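PDB 7BTX: MDM10 isoform 1 from Saccharomyces cerevisiae, which helps tether the endoplasmic reticulum to mitochondria as part of the ERMES complex and acts in late assembly of the TOM translocase of the mitochondrial outer membrane. Local coordinates for residues F136-Y148 / L153-T165. Numbering follows the deposited sequence.
Sequences FVKKSLYYGRMYY and LEAMIIKRLSPQT
Glu154 and Tyr143 meet on the face of the hairpin that turns toward the N-terminal helix 5-16. The phenol OH donates to Glu154 OE2 at 2.9 Å, taking the anti lone pair; OE2 lies at the ring edge, in its plane, though the carboxylate is turned 52° from the ring. Arg145 runs alongside Glu154, guanidinium and carboxylate nearly parallel, but Arg145 NE is 4.4 Å from Glu154 OE2, and that oxygen sits well out of the guanidinium plane, so no N-H points at it and the attraction is one of charge alone. NH1 instead donates a hydrogen bond to Tyr147 OH, which lies in the guanidinium plane, and NE is hydrogen-bonded to Ser72 OG of the neighbouring strand 68-76. Farther along, Leu141 CD2 touches Met156 CE and Ile158 CD1; Phe12 of the helix packs on both Leu141 and Ile158.

On the other face, Lys159, bent at chi2 and chi3 (both -71°), curls back so that NZ donates to Ser140 OG (2.7 Å) and, at 3.3 Å, to Tyr142 OH. With an alanine in place of Lys159, both hydroxyls would probably lose this shared donor, and the Tyr142 ring one of its restraints. Ile157 CG2 meets that ring at CE2, 3.6 Å away. At the end far from the connecting turn, Pro163 CD makes a CH-pi contact over one face of Phe136, 3.8 Å from the centroid. Paired backbone hydrogen bonds from Leu141–Ile158 to Arg145–Glu154 join the strands as an antiparallel beta hairpin, part of the membrane beta-barrel wall of the MDM10 family.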
# COMPACT_ATOMS: atom_id res chain seq x y z
N PHE D 136 8.36 -2.25 55.16
CA PHE D 136 8.32 -2.56 53.74
C PHE D 136 6.88 -2.59 53.24
O PHE D 136 6.01 -3.18 53.87
CB PHE D 136 9.00 -3.90 53.47
CG PHE D 136 8.77 -4.43 52.08
CD1 PHE D 136 9.38 -3.83 50.99
CD2 PHE D 136 7.94 -5.52 51.87
CE1 PHE D 136 9.17 -4.32 49.71
CE2 PHE D 136 7.73 -6.01 50.59
CZ PHE D 136 8.35 -5.40 49.52
N VAL D 137 6.65 -1.96 52.09
CA VAL D 137 5.35 -1.97 51.43
C VAL D 137 5.49 -2.66 50.08
O VAL D 137 6.47 -2.44 49.35
CB VAL D 137 4.78 -0.54 51.28
CG1 VAL D 137 4.33 -0.03 52.63
CG2 VAL D 137 5.82 0.41 50.72
N LYS D 138 4.53 -3.52 49.76
CA LYS D 138 4.57 -4.27 48.52
C LYS D 138 4.04 -3.42 47.38
O LYS D 138 2.88 -2.99 47.41
CB LYS D 138 3.76 -5.56 48.65
CG LYS D 138 4.19 -6.44 49.80
CD LYS D 138 3.13 -7.46 50.15
CE LYS D 138 2.81 -8.35 48.96
NZ LYS D 138 1.99 -9.52 49.38
N LYS D 139 4.88 -3.17 46.38
CA LYS D 139 4.51 -2.39 45.22
C LYS D 139 4.04 -3.29 44.09
O LYS D 139 4.21 -4.51 44.13
CB LYS D 139 5.69 -1.54 44.75
CG LYS D 139 6.21 -0.59 45.81
CD LYS D 139 5.12 0.36 46.25
CE LYS D 139 5.67 1.49 47.10
NZ LYS D 139 4.57 2.34 47.63
N SER D 140 3.41 -2.68 43.09
CA SER D 140 2.97 -3.41 41.92
C SER D 140 2.97 -2.47 40.73
O SER D 140 2.91 -1.25 40.88
CB SER D 140 1.58 -4.02 42.10
OG SER D 140 1.58 -5.00 43.12
N LEU D 141 3.05 -3.05 39.53
CA LEU D 141 2.94 -2.31 38.29
C LEU D 141 2.04 -3.08 37.35
O LEU D 141 2.21 -4.29 37.19
CB LEU D 141 4.31 -2.06 37.65
CG LEU D 141 4.38 -1.23 36.38
CD1 LEU D 141 5.57 -0.35 36.42
CD2 LEU D 141 4.50 -2.09 35.15
N TYR D 142 1.10 -2.39 36.74
CA TYR D 142 0.26 -2.95 35.70
C TYR D 142 0.42 -2.12 34.44
O TYR D 142 0.30 -0.90 34.46
CB TYR D 142 -1.21 -2.98 36.13
CG TYR D 142 -1.44 -3.82 37.36
CD1 TYR D 142 -1.42 -3.25 38.62
CD2 TYR D 142 -1.67 -5.18 37.25
CE1 TYR D 142 -1.62 -4.01 39.74
CE2 TYR D 142 -1.88 -5.95 38.36
CZ TYR D 142 -1.85 -5.36 39.60
OH TYR D 142 -2.05 -6.13 40.72
N TYR D 143 0.72 -2.80 33.34
CA TYR D 143 0.99 -2.11 32.09
C TYR D 143 0.37 -2.92 30.97
O TYR D 143 0.49 -4.15 30.96
CB TYR D 143 2.49 -1.95 31.87
CG TYR D 143 2.88 -1.51 30.48
CD1 TYR D 143 2.76 -0.18 30.09
CD2 TYR D 143 3.38 -2.42 29.56
CE1 TYR D 143 3.11 0.22 28.83
CE2 TYR D 143 3.72 -2.03 28.30
CZ TYR D 143 3.59 -0.71 27.94
OH TYR D 143 3.95 -0.33 26.68
N GLY D 144 -0.30 -2.25 30.05
CA GLY D 144 -0.81 -2.89 28.86
C GLY D 144 -0.79 -1.90 27.71
O GLY D 144 -0.82 -0.70 27.91
N ARG D 145 -0.73 -2.44 26.50
CA ARG D 145 -0.65 -1.59 25.33
C ARG D 145 -1.19 -2.32 24.11
O ARG D 145 -0.82 -3.46 23.86
CB ARG D 145 0.79 -1.16 25.07
CG ARG D 145 0.97 -0.33 23.85
CD ARG D 145 2.41 -0.13 23.57
NE ARG D 145 2.87 1.18 24.01
CZ ARG D 145 4.02 1.71 23.62
NH1 ARG D 145 4.81 1.05 22.79
NH2 ARG D 145 4.37 2.90 24.06
N MET D 146 -2.07 -1.65 23.36
CA MET D 146 -2.51 -2.15 22.07
C MET D 146 -1.94 -1.25 20.98
O MET D 146 -1.88 -0.03 21.15
CB MET D 146 -4.04 -2.25 21.96
CG MET D 146 -4.82 -0.95 22.05
SD MET D 146 -6.58 -1.19 21.80
CE MET D 146 -7.07 -1.88 23.37
N TYR D 147 -1.46 -1.85 19.91
CA TYR D 147 -1.03 -1.14 18.72
C TYR D 147 -2.11 -1.26 17.66
O TYR D 147 -2.43 -2.36 17.21
CB TYR D 147 0.27 -1.73 18.17
CG TYR D 147 1.48 -1.63 19.06
CD1 TYR D 147 1.75 -2.59 20.02
CD2 TYR D 147 2.38 -0.58 18.91
CE1 TYR D 147 2.86 -2.50 20.82
CE2 TYR D 147 3.48 -0.49 19.70
CZ TYR D 147 3.73 -1.45 20.65
OH TYR D 147 4.84 -1.33 21.45
N TYR D 148 -2.65 -0.13 17.24
CA TYR D 148 -3.88 -0.32 16.49
C TYR D 148 -3.98 0.19 15.05
O TYR D 148 -4.99 0.81 14.70
CB TYR D 148 -5.06 0.26 17.27
CG TYR D 148 -4.81 1.59 17.92
CD1 TYR D 148 -4.73 1.69 19.29
CD2 TYR D 148 -4.59 2.73 17.17
CE1 TYR D 148 -4.51 2.89 19.89
CE2 TYR D 148 -4.36 3.92 17.78
CZ TYR D 148 -4.32 4.00 19.13
OH TYR D 148 -4.08 5.22 19.73
N LEU D 153 -1.31 -6.74 20.91
CA LEU D 153 -1.39 -6.46 22.33
C LEU D 153 -0.05 -6.76 22.99
O LEU D 153 0.75 -7.55 22.49
CB LEU D 153 -2.50 -7.29 22.98
CG LEU D 153 -3.98 -6.87 22.97
CD1 LEU D 153 -4.16 -5.56 23.67
CD2 LEU D 153 -4.56 -6.82 21.59
N GLU D 154 0.19 -6.11 24.12
CA GLU D 154 1.31 -6.45 24.98
C GLU D 154 0.93 -6.09 26.40
O GLU D 154 0.09 -5.21 26.62
CB GLU D 154 2.59 -5.75 24.52
CG GLU D 154 2.86 -4.40 25.13
CD GLU D 154 4.11 -3.77 24.59
OE1 GLU D 154 4.66 -4.30 23.61
OE2 GLU D 154 4.54 -2.73 25.13
N ALA D 155 1.49 -6.78 27.38
CA ALA D 155 1.13 -6.56 28.77
C ALA D 155 2.31 -6.87 29.66
O ALA D 155 3.24 -7.58 29.27
CB ALA D 155 -0.09 -7.40 29.17
N MET D 156 2.28 -6.33 30.88
CA MET D 156 3.32 -6.57 31.86
C MET D 156 2.79 -6.31 33.27
O MET D 156 2.30 -5.22 33.55
CB MET D 156 4.54 -5.70 31.60
CG MET D 156 5.67 -5.94 32.56
SD MET D 156 7.17 -5.07 32.14
CE MET D 156 6.64 -3.39 32.36
N ILE D 157 2.89 -7.30 34.14
CA ILE D 157 2.54 -7.15 35.55
C ILE D 157 3.79 -7.42 36.36
O ILE D 157 4.46 -8.43 36.15
CB ILE D 157 1.42 -8.12 35.96
CG1 ILE D 157 0.20 -7.96 35.04
CG2 ILE D 157 1.02 -7.90 37.39
CD1 ILE D 157 -0.73 -9.13 35.10
N ILE D 158 4.12 -6.51 37.26
CA ILE D 158 5.24 -6.68 38.18
C ILE D 158 4.65 -6.69 39.58
O ILE D 158 3.82 -5.84 39.91
CB ILE D 158 6.29 -5.57 38.04
CG1 ILE D 158 6.69 -5.38 36.59
CG2 ILE D 158 7.51 -5.89 38.84
CD1 ILE D 158 7.49 -4.14 36.37
N LYS D 159 5.07 -7.65 40.39
CA LYS D 159 4.65 -7.73 41.79
C LYS D 159 5.91 -7.90 42.63
O LYS D 159 6.62 -8.90 42.48
CB LYS D 159 3.72 -8.92 42.02
CG LYS D 159 2.49 -8.98 41.12
CD LYS D 159 1.51 -7.91 41.48
CE LYS D 159 0.84 -8.20 42.80
NZ LYS D 159 -0.08 -7.09 43.17
N ARG D 160 6.18 -6.95 43.52
CA ARG D 160 7.29 -7.14 44.46
C ARG D 160 6.73 -7.77 45.73
O ARG D 160 6.17 -7.11 46.61
CB ARG D 160 8.01 -5.84 44.75
CG ARG D 160 9.28 -6.10 45.53
CD ARG D 160 10.22 -4.93 45.55
NE ARG D 160 11.41 -5.24 46.33
CZ ARG D 160 12.36 -4.36 46.61
NH1 ARG D 160 13.41 -4.72 47.33
NH2 ARG D 160 12.26 -3.12 46.17
N LEU D 161 6.92 -9.08 45.82
CA LEU D 161 6.25 -9.91 46.81
C LEU D 161 6.88 -9.86 48.20
O LEU D 161 6.27 -10.29 49.18
CB LEU D 161 6.22 -11.36 46.33
CG LEU D 161 5.59 -11.55 44.96
CD1 LEU D 161 5.76 -12.98 44.51
CD2 LEU D 161 4.13 -11.18 45.02
N SER D 162 8.10 -9.33 48.28
CA SER D 162 8.95 -9.39 49.46
C SER D 162 10.10 -8.43 49.20
O SER D 162 10.32 -8.07 48.04
CB SER D 162 9.42 -10.84 49.68
OG SER D 162 10.25 -11.03 50.80
N PRO D 163 10.85 -7.96 50.20
CA PRO D 163 11.98 -7.06 49.92
C PRO D 163 13.16 -7.70 49.19
O PRO D 163 14.09 -6.98 48.82
CB PRO D 163 12.41 -6.63 51.33
CG PRO D 163 11.88 -7.66 52.23
CD PRO D 163 10.56 -7.98 51.65
N GLN D 164 13.15 -9.02 48.97
CA GLN D 164 14.20 -9.68 48.22
C GLN D 164 13.60 -10.70 47.27
O GLN D 164 14.16 -11.78 47.07
CB GLN D 164 15.18 -10.36 49.18
CG GLN D 164 16.15 -9.41 49.84
CD GLN D 164 17.00 -10.10 50.89
OE1 GLN D 164 16.92 -11.31 51.07
NE2 GLN D 164 17.82 -9.32 51.59
N THR D 165 12.45 -10.38 46.68
CA THR D 165 11.69 -11.29 45.82
C THR D 165 10.77 -10.45 44.94
O THR D 165 10.17 -9.49 45.41
CB THR D 165 10.89 -12.30 46.67
OG1 THR D 165 11.79 -13.17 47.36
CG2 THR D 165 9.94 -13.12 45.85